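Local atomic coordinates of DUF3224 domain-containing protein (Shewanella oneidensis, PDB entry 2OOJ), a protein that is of unknown function but folds into an antiparallel beta barrel, as expected of the AOC barrel clan, and pairs into a two-chain assembly. Residues Met4-Gly9 against Phe126-Phe131; Phe81-Phe86 against Leu96-Val101. All blocks are in the same frame, centred on the assembly; numbering follows the deposited sequence.

Both interactions are antiparallel strand pairings in one curled sheet, with centres about 13 Å apart. Along the chain, interaction 2 is nested inside the loop closed by interaction 1. M4-G9 and F126-F131 bring the first strand, 5-18, alongside the last, 124-133, whereas F81-F86 and L96-V101 belong to the hairpin of strands 77-90 and 93-107. Strand 112-121 lies between the two pairings, bonded through its backbone to F126-F131 and to L96-V101. Side chains meet inside the curl, where F129 CZ packs 3.8 Å from V100 CG2. By pairing the first strand with the last, interaction 1 closes the barrel, while the outer face of interaction 2 meets the second subunit.

Interaction 1: Met4-Gly9 against Phe126-Phe131; sequences MTKVTG and FYEFSF
The Y127 ring lies flat against the backbone of G9, with G9 N 3.5 Å above the plane over the ring centre and G9 CA 3.4 Å from Y127 CZ. With no side chain on G9, the ring can press directly on the main chain. Its CG sits between the backbone N and the carbonyl carbon (chi1 65°), which brings the ring back over the neighbouring strand, and its hydroxyl is held beyond the pair by Y40 O and L43 N. The F131 ring is used differently. T5 CB stands over one face, 4.2 Å from the ring centroid in a CH-pi contact, and V7 CG2 comes in at the edge, 4.0 Å from F131 CE1. The same V7 methyl lies 3.9 Å from F129 CB, but the F129 ring leads away from V7 toward L74 and M116, F131 CB over one face near its rim.

K6, T8, E128 and S130 occupy the other face. Here the aliphatic part of K6 runs alongside its neighbours, CD 3.7 Å from S130 OG, and T8 and E128 lie side by side. The carboxylate of E128 turns to S119 OG on the next strand, while K6 NZ stays well short of it.

Six backbone hydrogen bonds tie the strands in reciprocal pairs at T5-F131, V7-F129 and G9-Y127; F129 N to V7 O, at 2.8 Å and 172°, is nearly straight. With V7, F129 and F131 facing inward and K6, T8, E128 and S130 outward, this is the antiparallel closure of a beta barrel, its first strand zipped to its last.

Interaction 2: Phe81-Phe86 against Leu96-Val101; sequences FVLQHF and LHLEVV
H85 and L98 face each other across an antiparallel beta hairpin in the barrel wall, a non-hydrogen-bonded pair whose side chains lie side by side and point into the barrel. L98 CD1 sits over the middle of the imidazole, 3.3 Å from its centroid and only 6° off the ring normal, a tight CH-pi contact. The leucine reaches this spot because CG is anti to the backbone N (chi1 176°), which carries the branch toward the opposite strand. The ring's rotation is fixed at both nitrogens, ND1 bonded to Y64 OH and NE2 to E68 OE2 on strand 62-71. With an alanine here, L98 CD1 would probably lose the flat surface it rests on, and the E68 carboxylate and Y64 hydroxyl would be left without their imidazole partner.

Further along the same face, L83 CB packs against L98 CD1, and V100 CG2 meets the F81 ring obliquely, 3.8 Å from F81 CD2, the two side chains crossing at about a right angle.

Q84, F86, H97 and E99 form the outer face, toward the second subunit. V82 and V101 run alongside each other here, V82 CG1 3.7 Å from V101 CG2. Q84 NE2 bonds to G87 O of that subunit, E99 OE2 forms a salt bridge with its R95 NH2, and the F86 and H97 rings meet its H97 and F86. Backbone bonds link Q84 with E99 and F86 with H97 in both directions. At the V82 end, V101 N donates to V82 O over 3.0 Å, the donor tilted 25° from the carbonyl plane.

Interaction 1: Met4-Gly9 against Phe126-Phe131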
loop_
_atom_site.group_PDB
_atom_site.type_symbol
_atom_site.label_atom_id
_atom_site.label_comp_id
_atom_site.label_asym_id
_atom_site.label_seq_id
_atom_site.Cartn_x
_atom_site.Cartn_y
_atom_site.Cartn_z
HETATM N N MSE B 4 -19.710 15.232 5.467
HETATM C CA MSE B 4 -18.385 15.449 4.929
HETATM C C MSE B 4 -18.382 16.648 3.988
HETATM O O MSE B 4 -19.363 16.903 3.311
HETATM C CB MSE B 4 -17.966 14.250 4.080
HETATM C CG MSE B 4 -17.799 12.997 4.821
HETATM SE SE MSE B 4 -16.109 12.877 5.687
HETATM C CE MSE B 4 -16.448 11.076 6.097
ATOM N N THR B 5 -17.255 17.334 3.920
ATOM C CA THR B 5 -17.005 18.339 2.901
ATOM C C THR B 5 -16.265 17.625 1.763
ATOM O O THR B 5 -15.328 16.862 2.016
ATOM C CB THR B 5 -16.155 19.494 3.458
ATOM O OG1 THR B 5 -16.869 20.162 4.512
ATOM C CG2 THR B 5 -15.810 20.509 2.367
ATOM N N LYS B 6 -16.695 17.858 0.533
ATOM C CA LYS B 6 -16.037 17.275 -0.644
ATOM C C LYS B 6 -15.573 18.385 -1.551
ATOM O O LYS B 6 -16.395 19.205 -2.000
ATOM C CB LYS B 6 -16.988 16.347 -1.401
ATOM C CG LYS B 6 -16.364 15.768 -2.695
ATOM C CD LYS B 6 -17.091 14.502 -3.142
ATOM C CE LYS B 6 -17.005 14.295 -4.636
ATOM N NZ LYS B 6 -18.136 14.952 -5.365
ATOM N N VAL B 7 -14.264 18.442 -1.763
ATOM C CA VAL B 7 -13.619 19.436 -2.589
ATOM C C VAL B 7 -12.952 18.728 -3.743
ATOM O O VAL B 7 -12.492 17.611 -3.591
ATOM C CB VAL B 7 -12.566 20.275 -1.827
ATOM C CG1 VAL B 7 -13.225 21.123 -0.715
ATOM C CG2 VAL B 7 -11.453 19.413 -1.239
ATOM N N THR B 8 -12.914 19.398 -4.880
ATOM C CA THR B 8 -12.363 18.861 -6.131
ATOM C C THR B 8 -11.366 19.853 -6.725
ATOM O O THR B 8 -11.516 21.085 -6.614
ATOM C CB THR B 8 -13.452 18.578 -7.179
ATOM O OG1 THR B 8 -14.407 17.669 -6.626
ATOM C CG2 THR B 8 -12.832 17.899 -8.466
ATOM N N GLY B 9 -10.353 19.325 -7.384
ATOM C CA GLY B 9 -9.290 20.172 -7.921
ATOM C C GLY B 9 -8.268 19.382 -8.706
ATOM O O GLY B 9 -8.334 18.163 -8.732
ATOM N N PHE B 126 -7.500 14.853 -11.459
ATOM C CA PHE B 126 -8.291 15.588 -10.503
ATOM C C PHE B 126 -8.414 14.746 -9.251
ATOM O O PHE B 126 -8.544 13.514 -9.316
ATOM C CB PHE B 126 -9.702 15.860 -11.040
ATOM C CG PHE B 126 -9.747 16.926 -12.087
ATOM C CD1 PHE B 126 -9.464 16.622 -13.389
ATOM C CD2 PHE B 126 -10.069 18.226 -11.758
ATOM C CE1 PHE B 126 -9.490 17.603 -14.353
ATOM C CE2 PHE B 126 -10.100 19.200 -12.719
ATOM C CZ PHE B 126 -9.792 18.885 -14.018
ATOM N N TYR B 127 -8.433 15.425 -8.137
ATOM C CA TYR B 127 -8.732 14.805 -6.840
ATOM C C TYR B 127 -10.149 15.206 -6.429
ATOM O O TYR B 127 -10.614 16.315 -6.744
ATOM C CB TYR B 127 -7.720 15.258 -5.775
ATOM C CG TYR B 127 -7.780 16.724 -5.453
ATOM C CD1 TYR B 127 -8.672 17.222 -4.484
ATOM C CD2 TYR B 127 -6.911 17.618 -6.065
ATOM C CE1 TYR B 127 -8.715 18.562 -4.210
ATOM C CE2 TYR B 127 -6.975 18.960 -5.818
ATOM C CZ TYR B 127 -7.869 19.434 -4.867
ATOM O OH TYR B 127 -7.908 20.783 -4.624
ATOM N N GLU B 128 -10.830 14.287 -5.740
ATOM C CA GLU B 128 -12.090 14.526 -5.092
ATOM C C GLU B 128 -11.873 14.099 -3.641
ATOM O O GLU B 128 -11.696 12.926 -3.376
ATOM C CB GLU B 128 -13.206 13.716 -5.733
ATOM C CG GLU B 128 -13.606 14.148 -7.161
ATOM C CD GLU B 128 -12.771 13.502 -8.290
ATOM O OE1 GLU B 128 -12.507 12.284 -8.264
ATOM O OE2 GLU B 128 -12.399 14.226 -9.235
ATOM N N PHE B 129 -11.843 15.060 -2.720
ATOM C CA PHE B 129 -11.389 14.802 -1.348
ATOM C C PHE B 129 -12.533 15.060 -0.397
ATOM O O PHE B 129 -13.021 16.183 -0.328
ATOM C CB PHE B 129 -10.149 15.693 -1.061
ATOM C CG PHE B 129 -9.487 15.453 0.272
ATOM C CD1 PHE B 129 -9.411 14.184 0.841
ATOM C CD2 PHE B 129 -8.856 16.487 0.924
ATOM C CE1 PHE B 129 -8.770 13.994 2.062
ATOM C CE2 PHE B 129 -8.218 16.282 2.134
ATOM C CZ PHE B 129 -8.174 15.027 2.685
ATOM N N SER B 130 -13.005 13.990 0.262
ATOM C CA SER B 130 -14.071 14.067 1.247
ATOM C C SER B 130 -13.468 13.990 2.635
ATOM O O SER B 130 -12.869 12.983 3.007
ATOM C CB SER B 130 -15.075 12.929 1.030
ATOM O OG SER B 130 -15.404 12.887 -0.334
ATOM N N PHE B 131 -13.634 15.057 3.417
ATOM C CA PHE B 131 -12.950 15.142 4.648
ATOM C C PHE B 131 -13.820 15.812 5.715
ATOM O O PHE B 131 -14.864 16.428 5.427
ATOM C CB PHE B 131 -11.641 15.922 4.475
ATOM C CG PHE B 131 -11.826 17.383 4.212
ATOM C CD1 PHE B 131 -12.005 17.860 2.943
ATOM C CD2 PHE B 131 -11.799 18.288 5.256
ATOM C CE1 PHE B 131 -12.214 19.220 2.732
ATOM C CE2 PHE B 131 -11.992 19.633 5.051
ATOM C CZ PHE B 131 -12.186 20.100 3.789
#

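Interaction 2: Phe81-Phe86 against Leu96-Val101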
loop_
_atom_site.group_PDB
_atom_site.type_symbol
_atom_site.label_atom_id
_atom_site.label_comp_id
_atom_site.label_asym_id
_atom_site.label_seq_id
_atom_site.Cartn_x
_atom_site.Cartn_y
_atom_site.Cartn_z
ATOM N N PHE B 81 -0.619 16.337 6.322
ATOM C CA PHE B 81 -1.159 15.029 6.630
ATOM C C PHE B 81 -0.497 14.010 5.713
ATOM O O PHE B 81 0.183 14.378 4.738
ATOM C CB PHE B 81 -2.688 15.033 6.475
ATOM C CG PHE B 81 -3.156 15.526 5.147
ATOM C CD1 PHE B 81 -3.328 16.875 4.918
ATOM C CD2 PHE B 81 -3.427 14.630 4.118
ATOM C CE1 PHE B 81 -3.755 17.338 3.674
ATOM C CE2 PHE B 81 -3.869 15.074 2.900
ATOM C CZ PHE B 81 -4.025 16.442 2.675
ATOM N N VAL B 82 -0.720 12.734 6.020
ATOM C CA VAL B 82 -0.233 11.635 5.173
ATOM C C VAL B 82 -1.377 10.959 4.451
ATOM O O VAL B 82 -2.397 10.665 5.056
ATOM C CB VAL B 82 0.558 10.586 6.002
ATOM C CG1 VAL B 82 0.903 9.269 5.166
ATOM C CG2 VAL B 82 1.851 11.243 6.519
ATOM N N LEU B 83 -1.169 10.696 3.158
ATOM C CA LEU B 83 -2.071 9.881 2.365
ATOM C C LEU B 83 -1.480 8.489 2.088
ATOM O O LEU B 83 -0.308 8.367 1.813
ATOM C CB LEU B 83 -2.389 10.571 1.050
ATOM C CG LEU B 83 -3.320 11.790 1.039
ATOM C CD1 LEU B 83 -3.242 12.506 -0.302
ATOM C CD2 LEU B 83 -4.741 11.326 1.354
ATOM N N GLN B 84 -2.330 7.463 2.174
ATOM C CA GLN B 84 -1.944 6.060 2.017
ATOM C C GLN B 84 -2.821 5.437 1.001
ATOM O O GLN B 84 -4.052 5.544 1.109
ATOM C CB GLN B 84 -2.055 5.323 3.354
ATOM C CG GLN B 84 -1.476 3.864 3.312
ATOM C CD GLN B 84 -1.322 3.281 4.698
ATOM O OE1 GLN B 84 -0.574 3.811 5.521
ATOM N NE2 GLN B 84 -1.987 2.161 4.953
ATOM N N HIS B 85 -2.188 4.864 -0.035
ATOM C CA HIS B 85 -2.859 4.312 -1.195
ATOM C C HIS B 85 -2.757 2.781 -1.290
ATOM O O HIS B 85 -1.706 2.185 -1.078
ATOM C CB HIS B 85 -2.221 4.802 -2.516
ATOM C CG HIS B 85 -1.978 6.276 -2.621
ATOM N ND1 HIS B 85 -2.294 6.974 -3.764
ATOM C CD2 HIS B 85 -1.368 7.162 -1.796
ATOM C CE1 HIS B 85 -1.895 8.229 -3.634
ATOM N NE2 HIS B 85 -1.348 8.374 -2.439
ATOM N N PHE B 86 -3.839 2.152 -1.727
ATOM C CA PHE B 86 -3.813 0.756 -2.059
ATOM C C PHE B 86 -4.714 0.627 -3.257
ATOM O O PHE B 86 -5.901 0.907 -3.153
ATOM C CB PHE B 86 -4.357 -0.044 -0.902
ATOM C CG PHE B 86 -4.486 -1.529 -1.139
ATOM C CD1 PHE B 86 -5.589 -2.053 -1.780
ATOM C CD2 PHE B 86 -3.556 -2.396 -0.589
ATOM C CE1 PHE B 86 -5.740 -3.436 -1.929
ATOM C CE2 PHE B 86 -3.690 -3.784 -0.711
ATOM C CZ PHE B 86 -4.783 -4.300 -1.398
ATOM N N LEU B 96 -9.364 1.758 -6.072
ATOM C CA LEU B 96 -8.376 2.478 -5.258
ATOM C C LEU B 96 -8.965 2.810 -3.913
ATOM O O LEU B 96 -10.047 3.368 -3.849
ATOM C CB LEU B 96 -7.976 3.782 -5.927
ATOM C CG LEU B 96 -6.954 4.619 -5.144
ATOM C CD1 LEU B 96 -5.638 3.868 -4.937
ATOM C CD2 LEU B 96 -6.700 5.969 -5.816
ATOM N N HIS B 97 -8.260 2.438 -2.851
ATOM C CA HIS B 97 -8.506 2.971 -1.519
ATOM C C HIS B 97 -7.405 3.992 -1.173
ATOM O O HIS B 97 -6.225 3.669 -1.203
ATOM C CB HIS B 97 -8.505 1.869 -0.477
ATOM C CG HIS B 97 -8.803 2.377 0.895
ATOM N ND1 HIS B 97 -10.054 2.817 1.267
ATOM C CD2 HIS B 97 -7.995 2.592 1.959
ATOM C CE1 HIS B 97 -10.011 3.242 2.518
ATOM N NE2 HIS B 97 -8.776 3.107 2.964
ATOM N N LEU B 98 -7.801 5.212 -0.849
ATOM C CA LEU B 98 -6.858 6.276 -0.582
ATOM C C LEU B 98 -7.430 7.055 0.595
ATOM O O LEU B 98 -8.516 7.621 0.488
ATOM C CB LEU B 98 -6.761 7.147 -1.776
ATOM C CG LEU B 98 -5.908 8.405 -1.779
ATOM C CD1 LEU B 98 -4.522 8.180 -1.277
ATOM C CD2 LEU B 98 -5.881 8.977 -3.236
ATOM N N GLU B 99 -6.718 7.009 1.716
ATOM C CA GLU B 99 -7.210 7.640 2.955
ATOM C C GLU B 99 -6.118 8.431 3.644
ATOM O O GLU B 99 -4.931 8.165 3.476
ATOM C CB GLU B 99 -7.816 6.602 3.891
ATOM C CG GLU B 99 -6.866 5.780 4.656
ATOM C CD GLU B 99 -7.571 4.870 5.652
ATOM O OE1 GLU B 99 -8.132 3.869 5.205
ATOM O OE2 GLU B 99 -7.546 5.146 6.873
ATOM N N VAL B 100 -6.546 9.401 4.444
ATOM C CA VAL B 100 -5.649 10.101 5.361
ATOM C C VAL B 100 -5.326 9.125 6.505
ATOM O O VAL B 100 -6.217 8.533 7.055
ATOM C CB VAL B 100 -6.313 11.369 5.941
ATOM C CG1 VAL B 100 -5.524 11.899 7.079
ATOM C CG2 VAL B 100 -6.456 12.457 4.851
ATOM N N VAL B 101 -4.047 8.984 6.854
ATOM C CA VAL B 101 -3.651 8.119 7.928
ATOM C C VAL B 101 -4.108 8.825 9.193
ATOM O O VAL B 101 -3.726 9.976 9.420
ATOM C CB VAL B 101 -2.151 7.846 7.959
ATOM C CG1 VAL B 101 -1.773 6.958 9.138
ATOM C CG2 VAL B 101 -1.717 7.126 6.645
#